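Local coordinates for protein hypoxanthine-guanine phosphoribosyltransferase (HGPRT) (Schistosoma mansoni, PDB 5IPF) that catalyses transfer of a phosphoribosyl group to hypoxanthine or guanine, forming IMP or GMP, probably for purine salvage, at residues Y78-N83 / R112-V117; K98-L103 / M120-V125; D222-L227 / C231-V236. One frame throughout, in Å; residues are numbered along the deposited sequence.

Interaction 1 of 3, residues Y78-N83 / R112-V117; sequences YYEACN and RARGIV
Glu80, on the last turn of helix 61-81, and Ile116, in the loop that follows helix 97-112, reach toward each other from opposite directions and make nearly all of this surface contact. Van der Waals contact comes first. Ile116 CD1 abuts the carboxylate group, 3.2 Å from Glu80 OE1 and 3.6 Å from Glu80 CD, while Ile116 CG1 stays about 3.9 Å from Glu80 OE2. With CG anti to the backbone N (chi1 -165°) and the chain extended beyond it, the glutamate reaches the loop.

The electrostatic component is looser. Arg114 NH1 lies 4.4 Å from Glu80 OE1, beyond salt-bridge range, and the oxygen sits well out of the guanidinium plane with no N-H directed at it, consistent with at most a loose attraction between the charges. The Arg114 side chain also touches Met73, Val76 and Asp77 of helix 61-81.

Just after Glu80 the helix ends in a Schellman motif. Asn83, at positive phi, is the C-prime residue, with Asn83 N bonded weakly to Glu80 O at 3.3 Å and Ala84 N bonded to Tyr79 O. The capped helix end lies beside the helix-to-strand turn of a beta-alpha-beta unit in the phosphoribosyltransferase fold.

Interaction 2 of 3, residues K98-L103 / M120-V125; sequences KFLADL and MSVEFV
Leu100 projects from helix 97-112 toward strand 120-125 and meets Val122 and Phe124 there through one methyl group. Traced outward, Leu100 CB is still 5.9 Å from Phe124 CE2 and serves as a spacer. A chi1 of 168° swings CG away from the backbone N to lie beside the carbonyl carbon. Leu100 CG, the branch point, is 5.1 Å from Val122 CG1, short of contact. The two methyls then diverge. Leu100 CD1 remains 4.9 Å from both Val122 CG1 and Val122 CG2, whereas Leu100 CD2 makes both contacts: 3.7 Å to Phe124 CE2 and 4.2 Å to Val122 CG1.

Leu100 and Phe124 cross at about a right angle, and CD2 approaches the ring obliquely. The phenylalanine is poorly ordered, so its ring position carries less weight than that of Val122. All the atoms that meet are carbons, and the contact is purely apolar.

Strand 87-92, helix 97-112 and strand 120-125 form a beta-alpha-beta unit, and this contact lies between its helix and its second strand. Ser121, Glu123 and Val125 bond by backbone to the parallel strand 87-92. Leu100 also packs on Leu89 and Cys91 of that strand, on Val158 of strand 154-159, and on Phe97 of the second subunit, while Phe124 packs on Leu93 of the second subunit as well as on Leu93 of its own chain.

Interaction 3 of 3, residues D222-L227 / C231-V236; sequences DNFRDL and CVINEV
Phe224 and Leu227 lie on the loop leading into strand 230-233 and pack against Ile233 and Cys231 of that strand, which pairs with strands 54-59 and 213-214 in a small antiparallel sheet. This element probably corresponds to the hood of type I phosphoribosyltransferases, the part that closes over the purine; the side chain of Ile233 is about 8 Å from the bound IMP.

Ile233 places CG1 between the backbone N and the carbonyl carbon (chi1 53°), which turns CG2 to the phenylalanine. Ile233 CG2 then sits over one face of the Phe224 ring, 4.3 Å from its centroid and 15° off the normal, a CH-pi contact displaced toward the rim, with the two side chains crossing at about a right angle. The same ring stacks with Tyr50 and meets Phe241 edge-to-face, contacts that probably help hold its orientation.

Nearby, Arg225 forms a salt bridge within the same loop to Asp219, a residue of the IMP pocket.

Leu227 adopts the other conformation that matters: its chi1 of -158° sets CG beside the carbonyl carbon, which lets CD2 meet the cysteine. There Leu227 CD2 lies 4.0 Å from Cys231 CB and 3.6 Å from Cys231 SG.

In the fold
Burial separates the three contacts. Interaction 3 is buried, interaction 2 partly so, and interaction 1 lies at the surface, its centre about 22 Å from the centre of the chain. Interaction 2 joins helix 97-112 to strand 120-125, and interaction 1 involves the loop connecting these two, against the end of helix 61-81. Interaction 3 belongs instead to the antiparallel sheet, on the opposite side of the chain's centre from interaction 1. Chemistry follows place: a carboxylate against an isoleucine methyl, with a guanidinium farther off, at the surface; apolar side chains, including a cysteine sulfur in interaction 3, elsewhere. Interactions 2 and 3 touch where Lys98 NZ lies 3.3 Å from Arg225 O, and all three reach the second subunit.

Interaction 1 of 3, residues Y78-N83 / R112-V117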
ATOM      1  N   TYR A  78      -3.090  15.149 -19.133  1.00 43.80           N
ATOM      2  CA  TYR A  78      -2.645  15.362 -20.507  1.00 45.34           C
ATOM      3  C   TYR A  78      -3.578  14.662 -21.489  1.00 47.54           C
ATOM      4  O   TYR A  78      -4.123  15.288 -22.405  1.00 55.48           O
ATOM      5  CB  TYR A  78      -1.210  14.875 -20.710  1.00 47.75           C
ATOM      6  CG  TYR A  78      -0.807  14.916 -22.172  1.00 50.21           C
ATOM      7  CD1 TYR A  78      -0.371  16.097 -22.757  1.00 53.19           C
ATOM      8  CD2 TYR A  78      -0.893  13.782 -22.973  1.00 45.68           C
ATOM      9  CE1 TYR A  78      -0.018  16.148 -24.096  1.00 60.51           C
ATOM     10  CE2 TYR A  78      -0.546  13.824 -24.311  1.00 60.35           C
ATOM     11  CZ  TYR A  78      -0.107  15.007 -24.869  1.00 64.27           C
ATOM     12  OH  TYR A  78       0.242  15.049 -26.200  1.00 52.03           O
ATOM     13  N   TYR A  79      -3.765  13.351 -21.312  1.00 44.93           N
ATOM     14  CA  TYR A  79      -4.613  12.598 -22.231  1.00 46.17           C
ATOM     15  C   TYR A  79      -6.084  12.977 -22.135  1.00 47.82           C
ATOM     16  O   TYR A  79      -6.869  12.549 -22.986  1.00 49.43           O
ATOM     17  CB  TYR A  79      -4.448  11.098 -21.993  1.00 44.42           C
ATOM     18  CG  TYR A  79      -3.173  10.533 -22.577  1.00 43.82           C
ATOM     19  CD1 TYR A  79      -3.114  10.136 -23.907  1.00 45.54           C
ATOM     20  CD2 TYR A  79      -2.029  10.405 -21.802  1.00 41.83           C
ATOM     21  CE1 TYR A  79      -1.950   9.623 -24.446  1.00 50.98           C
ATOM     22  CE2 TYR A  79      -0.861   9.893 -22.333  1.00 41.56           C
ATOM     23  CZ  TYR A  79      -0.827   9.502 -23.653  1.00 45.39           C
ATOM     24  OH  TYR A  79       0.334   8.992 -24.186  1.00 43.40           O
ATOM     25  N   GLU A  80      -6.477  13.759 -21.128  1.00 54.63           N
ATOM     26  CA  GLU A  80      -7.836  14.277 -21.056  1.00 61.11           C
ATOM     27  C   GLU A  80      -7.961  15.689 -21.609  1.00 72.61           C
ATOM     28  O   GLU A  80      -9.051  16.069 -22.055  1.00 81.12           O
ATOM     29  CB  GLU A  80      -8.344  14.259 -19.609  1.00 64.04           C
ATOM     30  CG  GLU A  80      -9.846  14.449 -19.496  1.00 77.52           C
ATOM     31  CD  GLU A  80     -10.260  15.096 -18.194  1.00 83.20           C
ATOM     32  OE1 GLU A  80      -9.383  15.313 -17.332  1.00 85.11           O
ATOM     33  OE2 GLU A  80     -11.463  15.394 -18.038  1.00 86.80           O
ATOM     34  N   ALA A  81      -6.877  16.471 -21.595  1.00 61.39           N
ATOM     35  CA  ALA A  81      -6.928  17.809 -22.171  1.00 70.79           C
ATOM     36  C   ALA A  81      -7.163  17.770 -23.676  1.00 81.58           C
ATOM     37  O   ALA A  81      -7.783  18.686 -24.231  1.00 90.57           O
ATOM     38  CB  ALA A  81      -5.638  18.565 -21.856  1.00 54.76           C
ATOM     39  N   CYS A  82      -6.682  16.728 -24.353  1.00 75.36           N
ATOM     40  CA  CYS A  82      -6.870  16.572 -25.788  1.00 73.62           C
ATOM     41  C   CYS A  82      -7.916  15.518 -26.130  1.00 72.36           C
ATOM     42  O   CYS A  82      -8.061  15.164 -27.305  1.00 64.77           O
ATOM     43  CB  CYS A  82      -5.538  16.232 -26.460  1.00 72.14           C
ATOM     44  SG  CYS A  82      -4.648  14.850 -25.711  1.00 73.95           S
ATOM     45  N   ASN A  83      -8.640  15.014 -25.130  1.00 74.50           N
ATOM     46  CA  ASN A  83      -9.742  14.072 -25.330  1.00 76.52           C
ATOM     47  C   ASN A  83      -9.299  12.852 -26.132  1.00 72.56           C
ATOM     48  O   ASN A  83      -9.892  12.497 -27.153  1.00 64.38           O
ATOM     49  CB  ASN A  83     -10.933  14.762 -25.997  1.00 75.93           C
ATOM     50  CG  ASN A  83     -11.671  15.684 -25.055  1.00 87.25           C
ATOM     51  OD1 ASN A  83     -11.348  16.867 -24.944  1.00 98.09           O
ATOM     52  ND2 ASN A  83     -12.666  15.146 -24.364  1.00 86.93           N
ATOM     53  N   ARG A 112     -10.110   6.932 -11.083  1.00 52.18           N
ATOM     54  CA  ARG A 112     -11.249   6.524 -10.270  1.00 49.89           C
ATOM     55  C   ARG A 112     -11.733   7.662  -9.380  1.00 47.40           C
ATOM     56  O   ARG A 112     -12.938   7.803  -9.147  1.00 50.19           O
ATOM     57  CB  ARG A 112     -10.862   5.311  -9.428  1.00 49.35           C
ATOM     58  CG  ARG A 112     -11.870   4.183  -9.429  1.00 47.50           C
ATOM     59  CD  ARG A 112     -11.196   2.909  -8.964  1.00 46.16           C
ATOM     60  NE  ARG A 112     -10.276   3.169  -7.860  1.00 51.69           N
ATOM     61  CZ  ARG A 112      -9.098   2.571  -7.714  1.00 54.39           C
ATOM     62  NH1 ARG A 112      -8.687   1.682  -8.609  1.00 44.95           N
ATOM     63  NH2 ARG A 112      -8.323   2.869  -6.680  1.00 57.18           N
ATOM     64  N   ALA A 113     -10.812   8.485  -8.878  1.00 50.80           N
ATOM     65  CA  ALA A 113     -11.158   9.559  -7.956  1.00 42.96           C
ATOM     66  C   ALA A 113     -11.629  10.828  -8.654  1.00 49.15           C
ATOM     67  O   ALA A 113     -11.915  11.818  -7.971  1.00 55.27           O
ATOM     68  CB  ALA A 113      -9.962   9.885  -7.059  1.00 41.50           C
ATOM     69  N   ARG A 114     -11.724  10.833  -9.984  1.00 46.40           N
ATOM     70  CA  ARG A 114     -12.138  12.023 -10.711  1.00 53.67           C
ATOM     71  C   ARG A 114     -13.386  11.831 -11.556  1.00 48.41           C
ATOM     72  O   ARG A 114     -13.805  12.778 -12.232  1.00 63.10           O
ATOM     73  CB  ARG A 114     -11.008  12.515 -11.625  1.00 63.58           C
ATOM     74  CG  ARG A 114      -9.765  13.010 -10.898  1.00 51.69           C
ATOM     75  CD  ARG A 114      -8.958  13.957 -11.777  1.00 54.31           C
ATOM     76  NE  ARG A 114      -7.537  13.628 -11.793  1.00 52.11           N
ATOM     77  CZ  ARG A 114      -6.662  14.148 -12.649  1.00 61.02           C
ATOM     78  NH1 ARG A 114      -7.065  15.021 -13.563  1.00 58.74           N
ATOM     79  NH2 ARG A 114      -5.385  13.793 -12.597  1.00 62.36           N
ATOM     80  N   GLY A 115     -13.988  10.644 -11.552  1.00 48.48           N
ATOM     81  CA  GLY A 115     -15.072  10.374 -12.473  1.00 67.28           C
ATOM     82  C   GLY A 115     -14.701  10.397 -13.941  1.00 62.61           C
ATOM     83  O   GLY A 115     -15.591  10.300 -14.788  1.00 67.83           O
ATOM     84  N   ILE A 116     -13.415  10.515 -14.277  1.00 48.32           N
ATOM     85  CA  ILE A 116     -12.998  10.587 -15.677  1.00 54.46           C
ATOM     86  C   ILE A 116     -13.128   9.217 -16.333  1.00 48.31           C
ATOM     87  O   ILE A 116     -12.844   8.183 -15.714  1.00 46.83           O
ATOM     88  CB  ILE A 116     -11.555  11.122 -15.775  1.00 55.80           C
ATOM     89  CG1 ILE A 116     -11.505  12.571 -15.282  1.00 47.55           C
ATOM     90  CG2 ILE A 116     -10.986  10.985 -17.202  1.00 60.99           C
ATOM     91  CD1 ILE A 116     -10.109  13.122 -15.140  1.00 62.91           C
ATOM     92  N   VAL A 117     -13.558   9.197 -17.592  1.00 57.73           N
ATOM     93  CA  VAL A 117     -13.548   7.979 -18.397  1.00 62.57           C
ATOM     94  C   VAL A 117     -12.372   8.086 -19.361  1.00 55.12           C
ATOM     95  O   VAL A 117     -12.413   8.848 -20.332  1.00 62.15           O
ATOM     96  CB  VAL A 117     -14.874   7.758 -19.141  1.00 52.76           C
ATOM     97  CG1 VAL A 117     -14.857   6.408 -19.867  1.00 53.04           C
ATOM     98  CG2 VAL A 117     -16.041   7.812 -18.177  1.00 53.99           C
TER

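Interaction 2 of 3, residues K98-L103 / M120-V125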
ATOM      1  N   LYS A  98       7.579  -3.836 -13.163  1.00 49.28           N
ATOM      2  CA  LYS A  98       7.132  -3.289 -11.884  1.00 47.53           C
ATOM      3  C   LYS A  98       6.703  -1.832 -12.025  1.00 33.56           C
ATOM      4  O   LYS A  98       5.685  -1.415 -11.456  1.00 59.27           O
ATOM      5  CB  LYS A  98       8.234  -3.427 -10.834  1.00 35.34           C
ATOM      6  CG  LYS A  98       8.585  -4.865 -10.482  1.00 37.45           C
ATOM      7  CD  LYS A  98       9.545  -4.931  -9.302  1.00 45.35           C
ATOM      8  CE  LYS A  98       9.862  -6.369  -8.918  1.00 44.35           C
ATOM      9  NZ  LYS A  98      10.728  -6.445  -7.706  1.00 40.40           N
ATOM     10  N   PHE A  99       7.466  -1.050 -12.793  1.00 41.55           N
ATOM     11  CA  PHE A  99       7.094   0.334 -13.063  1.00 44.65           C
ATOM     12  C   PHE A  99       5.741   0.415 -13.763  1.00 37.12           C
ATOM     13  O   PHE A  99       4.939   1.313 -13.480  1.00 31.40           O
ATOM     14  CB  PHE A  99       8.191   0.999 -13.896  1.00 32.04           C
ATOM     15  CG  PHE A  99       7.820   2.346 -14.438  1.00 31.43           C
ATOM     16  CD1 PHE A  99       7.348   3.343 -13.602  1.00 38.56           C
ATOM     17  CD2 PHE A  99       7.973   2.625 -15.787  1.00 32.35           C
ATOM     18  CE1 PHE A  99       7.013   4.585 -14.106  1.00 46.03           C
ATOM     19  CE2 PHE A  99       7.641   3.868 -16.296  1.00 32.17           C
ATOM     20  CZ  PHE A  99       7.161   4.848 -15.454  1.00 36.14           C
ATOM     21  N   LEU A 100       5.465  -0.526 -14.669  1.00 33.65           N
ATOM     22  CA  LEU A 100       4.151  -0.578 -15.301  1.00 35.08           C
ATOM     23  C   LEU A 100       3.059  -0.910 -14.291  1.00 49.04           C
ATOM     24  O   LEU A 100       1.968  -0.335 -14.341  1.00 51.20           O
ATOM     25  CB  LEU A 100       4.143  -1.605 -16.432  1.00 43.56           C
ATOM     26  CG  LEU A 100       2.737  -1.925 -16.949  1.00 52.59           C
ATOM     27  CD1 LEU A 100       2.213  -0.803 -17.837  1.00 52.76           C
ATOM     28  CD2 LEU A 100       2.692  -3.264 -17.664  1.00 62.66           C
ATOM     29  N   ALA A 101       3.328  -1.842 -13.375  1.00 46.32           N
ATOM     30  CA  ALA A 101       2.306  -2.246 -12.413  1.00 34.67           C
ATOM     31  C   ALA A 101       1.938  -1.092 -11.488  1.00 46.09           C
ATOM     32  O   ALA A 101       0.757  -0.757 -11.329  1.00 49.50           O
ATOM     33  CB  ALA A 101       2.789  -3.455 -11.613  1.00 35.75           C
ATOM     34  N   ASP A 102       2.942  -0.458 -10.877  1.00 32.09           N
ATOM     35  CA  ASP A 102       2.656   0.666  -9.991  1.00 36.96           C
ATOM     36  C   ASP A 102       2.090   1.855 -10.758  1.00 41.39           C
ATOM     37  O   ASP A 102       1.218   2.571 -10.241  1.00 30.38           O
ATOM     38  CB  ASP A 102       3.918   1.064  -9.225  1.00 43.32           C
ATOM     39  CG  ASP A 102       4.405  -0.036  -8.297  1.00 52.53           C
ATOM     40  OD1 ASP A 102       3.558  -0.758  -7.733  1.00 59.28           O
ATOM     41  OD2 ASP A 102       5.635  -0.182  -8.132  1.00 52.57           O
ATOM     42  N   LEU A 103       2.557   2.076 -11.991  1.00 37.37           N
ATOM     43  CA  LEU A 103       2.018   3.168 -12.797  1.00 40.58           C
ATOM     44  C   LEU A 103       0.545   2.945 -13.116  1.00 44.72           C
ATOM     45  O   LEU A 103      -0.261   3.879 -13.042  1.00 31.55           O
ATOM     46  CB  LEU A 103       2.820   3.323 -14.087  1.00 48.62           C
ATOM     47  CG  LEU A 103       2.268   4.362 -15.070  1.00 31.52           C
ATOM     48  CD1 LEU A 103       2.407   5.769 -14.504  1.00 30.85           C
ATOM     49  CD2 LEU A 103       2.944   4.248 -16.429  1.00 32.43           C
ATOM     50  N   MET A 120      -7.922   2.754 -21.040  1.00 57.33           N
ATOM     51  CA  MET A 120      -6.527   2.361 -21.157  1.00 56.92           C
ATOM     52  C   MET A 120      -6.430   0.874 -21.467  1.00 58.41           C
ATOM     53  O   MET A 120      -7.202   0.068 -20.940  1.00 70.31           O
ATOM     54  CB  MET A 120      -5.764   2.660 -19.862  1.00 59.86           C
ATOM     55  CG  MET A 120      -6.001   4.052 -19.314  1.00 69.95           C
ATOM     56  SD  MET A 120      -5.605   4.207 -17.565  1.00 89.94           S
ATOM     57  CE  MET A 120      -5.937   5.949 -17.328  1.00 91.38           C
ATOM     58  N   SER A 121      -5.479   0.517 -22.323  1.00 45.40           N
ATOM     59  CA  SER A 121      -5.146  -0.864 -22.624  1.00 58.53           C
ATOM     60  C   SER A 121      -3.711  -1.131 -22.193  1.00 56.74           C
ATOM     61  O   SER A 121      -2.969  -0.220 -21.819  1.00 55.40           O
ATOM     62  CB  SER A 121      -5.327  -1.166 -24.117  1.00 49.22           C
ATOM     63  N   VAL A 122      -3.321  -2.402 -22.239  1.00 57.48           N
ATOM     64  CA  VAL A 122      -1.977  -2.819 -21.857  1.00 53.09           C
ATOM     65  C   VAL A 122      -1.483  -3.852 -22.857  1.00 61.54           C
ATOM     66  O   VAL A 122      -2.180  -4.832 -23.143  1.00 70.70           O
ATOM     67  CB  VAL A 122      -1.933  -3.388 -20.425  1.00 59.75           C
ATOM     68  CG1 VAL A 122      -0.588  -4.040 -20.155  1.00 71.13           C
ATOM     69  CG2 VAL A 122      -2.196  -2.289 -19.406  1.00 47.27           C
ATOM     70  N   GLU A 123      -0.287  -3.628 -23.395  1.00 64.73           N
ATOM     71  CA  GLU A 123       0.382  -4.597 -24.246  1.00 63.01           C
ATOM     72  C   GLU A 123       1.844  -4.667 -23.833  1.00 59.56           C
ATOM     73  O   GLU A 123       2.322  -3.859 -23.033  1.00 56.99           O
ATOM     74  CB  GLU A 123       0.244  -4.242 -25.730  1.00 52.37           C
ATOM     75  N   PHE A 124       2.559  -5.643 -24.384  1.00 76.30           N
ATOM     76  CA  PHE A 124       3.927  -5.916 -23.975  1.00 85.93           C
ATOM     77  C   PHE A 124       4.813  -6.101 -25.199  1.00 87.39           C
ATOM     78  O   PHE A 124       4.344  -6.449 -26.286  1.00 97.30           O
ATOM     79  CB  PHE A 124       3.995  -7.157 -23.076  1.00 91.51           C
ATOM     80  CG  PHE A 124       3.143  -7.055 -21.841  1.00 90.31           C
ATOM     81  CD1 PHE A 124       1.805  -7.409 -21.873  1.00 82.29           C
ATOM     82  CD2 PHE A 124       3.681  -6.598 -20.650  1.00 95.76           C
ATOM     83  CE1 PHE A 124       1.021  -7.313 -20.740  1.00 84.07           C
ATOM     84  CE2 PHE A 124       2.902  -6.499 -19.512  1.00 91.92           C
ATOM     85  CZ  PHE A 124       1.570  -6.858 -19.558  1.00 79.13           C
ATOM     86  N   VAL A 125       6.112  -5.859 -25.008  1.00 72.10           N
ATOM     87  CA  VAL A 125       7.097  -6.011 -26.072  1.00 70.39           C
ATOM     88  C   VAL A 125       8.443  -6.350 -25.449  1.00 63.77           C
ATOM     89  O   VAL A 125       8.721  -6.011 -24.297  1.00 54.34           O
ATOM     90  CB  VAL A 125       7.214  -4.740 -26.946  1.00 76.07           C
TER

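Interaction 3 of 3, residues D222-L227 / C231-V236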
ATOM      1  N   ASP A 222      20.632  -9.921 -16.264  1.00 76.50           N
ATOM      2  CA  ASP A 222      19.408 -10.618 -15.863  1.00 71.48           C
ATOM      3  C   ASP A 222      19.377 -10.973 -14.379  1.00 73.03           C
ATOM      4  O   ASP A 222      18.684 -11.919 -13.983  1.00 76.56           O
ATOM      5  CB  ASP A 222      19.170 -11.879 -16.703  1.00 63.15           C
ATOM      6  N   ASN A 223      20.100 -10.232 -13.544  1.00 67.74           N
ATOM      7  CA  ASN A 223      20.079 -10.408 -12.099  1.00 68.28           C
ATOM      8  C   ASN A 223      19.653  -9.106 -11.427  1.00 61.74           C
ATOM      9  O   ASN A 223      19.542  -8.056 -12.065  1.00 56.25           O
ATOM     10  CB  ASN A 223      21.452 -10.857 -11.579  1.00 67.01           C
ATOM     11  N   PHE A 224      19.406  -9.192 -10.115  1.00 60.59           N
ATOM     12  CA  PHE A 224      18.976  -8.074  -9.272  1.00 56.16           C
ATOM     13  C   PHE A 224      17.563  -7.592  -9.587  1.00 52.40           C
ATOM     14  O   PHE A 224      17.197  -6.474  -9.218  1.00 48.64           O
ATOM     15  CB  PHE A 224      19.947  -6.884  -9.351  1.00 57.16           C
ATOM     16  CG  PHE A 224      21.314  -7.170  -8.791  1.00 58.53           C
ATOM     17  CD1 PHE A 224      22.300  -7.720  -9.590  1.00 62.77           C
ATOM     18  CD2 PHE A 224      21.617  -6.875  -7.471  1.00 61.45           C
ATOM     19  CE1 PHE A 224      23.558  -7.981  -9.084  1.00 66.38           C
ATOM     20  CE2 PHE A 224      22.876  -7.132  -6.959  1.00 61.40           C
ATOM     21  CZ  PHE A 224      23.848  -7.688  -7.767  1.00 65.73           C
ATOM     22  N   ARG A 225      16.744  -8.405 -10.256  1.00 63.14           N
ATOM     23  CA  ARG A 225      15.383  -7.970 -10.558  1.00 55.07           C
ATOM     24  C   ARG A 225      14.474  -8.073  -9.340  1.00 48.77           C
ATOM     25  O   ARG A 225      13.612  -7.212  -9.133  1.00 45.24           O
ATOM     26  CB  ARG A 225      14.815  -8.777 -11.724  1.00 57.86           C
ATOM     27  CG  ARG A 225      15.431  -8.429 -13.067  1.00 60.90           C
ATOM     28  CD  ARG A 225      14.494  -8.781 -14.207  1.00 66.44           C
ATOM     29  NE  ARG A 225      15.023  -8.366 -15.503  1.00 66.39           N
ATOM     30  CZ  ARG A 225      15.687  -9.168 -16.329  1.00 66.51           C
ATOM     31  NH1 ARG A 225      15.903 -10.433 -15.996  1.00 62.99           N
ATOM     32  NH2 ARG A 225      16.133  -8.704 -17.489  1.00 60.23           N
ATOM     33  N   ASP A 226      14.654  -9.106  -8.521  1.00 59.54           N
ATOM     34  CA  ASP A 226      13.850  -9.273  -7.317  1.00 56.17           C
ATOM     35  C   ASP A 226      14.229  -8.300  -6.205  1.00 47.65           C
ATOM     36  O   ASP A 226      13.679  -8.396  -5.099  1.00 66.99           O
ATOM     37  CB  ASP A 226      13.961 -10.711  -6.811  1.00 59.53           C
ATOM     38  CG  ASP A 226      15.394 -11.192  -6.734  1.00 67.36           C
ATOM     39  OD1 ASP A 226      16.241 -10.657  -7.482  1.00 57.83           O
ATOM     40  OD2 ASP A 226      15.674 -12.108  -5.931  1.00 78.72           O
ATOM     41  N   LEU A 227      15.146  -7.370  -6.447  1.00 46.44           N
ATOM     42  CA  LEU A 227      15.445  -6.342  -5.465  1.00 43.85           C
ATOM     43  C   LEU A 227      14.299  -5.339  -5.388  1.00 39.67           C
ATOM     44  O   LEU A 227      13.664  -5.006  -6.392  1.00 60.01           O
ATOM     45  CB  LEU A 227      16.747  -5.628  -5.819  1.00 67.28           C
ATOM     46  CG  LEU A 227      17.476  -4.915  -4.683  1.00 58.40           C
ATOM     47  CD1 LEU A 227      17.886  -5.897  -3.596  1.00 54.82           C
ATOM     48  CD2 LEU A 227      18.687  -4.191  -5.233  1.00 56.04           C
ATOM     49  N   CYS A 231      19.117   0.530  -6.510  1.00 36.72           N
ATOM     50  CA  CYS A 231      20.414   0.573  -5.856  1.00 45.13           C
ATOM     51  C   CYS A 231      21.511   0.637  -6.907  1.00 49.90           C
ATOM     52  O   CYS A 231      21.267   0.474  -8.104  1.00 54.70           O
ATOM     53  CB  CYS A 231      20.612  -0.649  -4.948  1.00 55.02           C
ATOM     54  SG  CYS A 231      19.271  -0.902  -3.765  1.00 54.67           S
ATOM     55  N   VAL A 232      22.734   0.880  -6.445  1.00 48.42           N
ATOM     56  CA  VAL A 232      23.920   0.870  -7.293  1.00 52.87           C
ATOM     57  C   VAL A 232      24.775  -0.327  -6.901  1.00 58.24           C
ATOM     58  O   VAL A 232      24.984  -0.590  -5.709  1.00 52.09           O
ATOM     59  CB  VAL A 232      24.713   2.184  -7.182  1.00 56.14           C
ATOM     60  CG1 VAL A 232      23.901   3.346  -7.733  1.00 43.36           C
ATOM     61  CG2 VAL A 232      25.114   2.454  -5.744  1.00 55.36           C
ATOM     62  N   ILE A 233      25.253  -1.064  -7.902  1.00 65.66           N
ATOM     63  CA  ILE A 233      26.115  -2.207  -7.636  1.00 73.76           C
ATOM     64  C   ILE A 233      27.505  -1.719  -7.257  1.00 74.71           C
ATOM     65  O   ILE A 233      27.991  -0.701  -7.771  1.00 73.39           O
ATOM     66  CB  ILE A 233      26.168  -3.141  -8.855  1.00 83.25           C
ATOM     67  CG1 ILE A 233      26.555  -2.356 -10.111  1.00 85.43           C
ATOM     68  CG2 ILE A 233      24.839  -3.853  -9.041  1.00 82.51           C
ATOM     69  CD1 ILE A 233      26.704  -3.212 -11.346  1.00 87.78           C
ATOM     70  N   ASN A 234      28.148  -2.438  -6.348  1.00 83.25           N
ATOM     71  CA  ASN A 234      29.531  -2.160  -5.991  1.00 69.98           C
ATOM     72  C   ASN A 234      30.439  -2.966  -6.922  1.00 92.66           C
ATOM     73  O   ASN A 234      30.041  -3.326  -8.034  1.00 75.06           O
ATOM     74  CB  ASN A 234      29.762  -2.466  -4.507  1.00 71.00           C
ATOM     75  N   GLU A 235      31.662  -3.264  -6.484  1.00102.19           N
ATOM     76  CA  GLU A 235      32.581  -4.023  -7.326  1.00 98.80           C
ATOM     77  C   GLU A 235      32.346  -5.524  -7.204  1.00 95.11           C
ATOM     78  O   GLU A 235      32.379  -6.243  -8.210  1.00 90.54           O
ATOM     79  CB  GLU A 235      34.027  -3.677  -6.969  1.00 95.16           C
ATOM     80  N   VAL A 236      32.105  -6.013  -5.984  1.00 97.65           N
ATOM     81  CA  VAL A 236      31.888  -7.443  -5.788  1.00101.84           C
ATOM     82  C   VAL A 236      30.622  -7.895  -6.504  1.00106.15           C
ATOM     83  O   VAL A 236      30.569  -8.996  -7.065  1.00109.02           O
ATOM     84  CB  VAL A 236      31.842  -7.777  -4.286  1.00 95.80           C
TER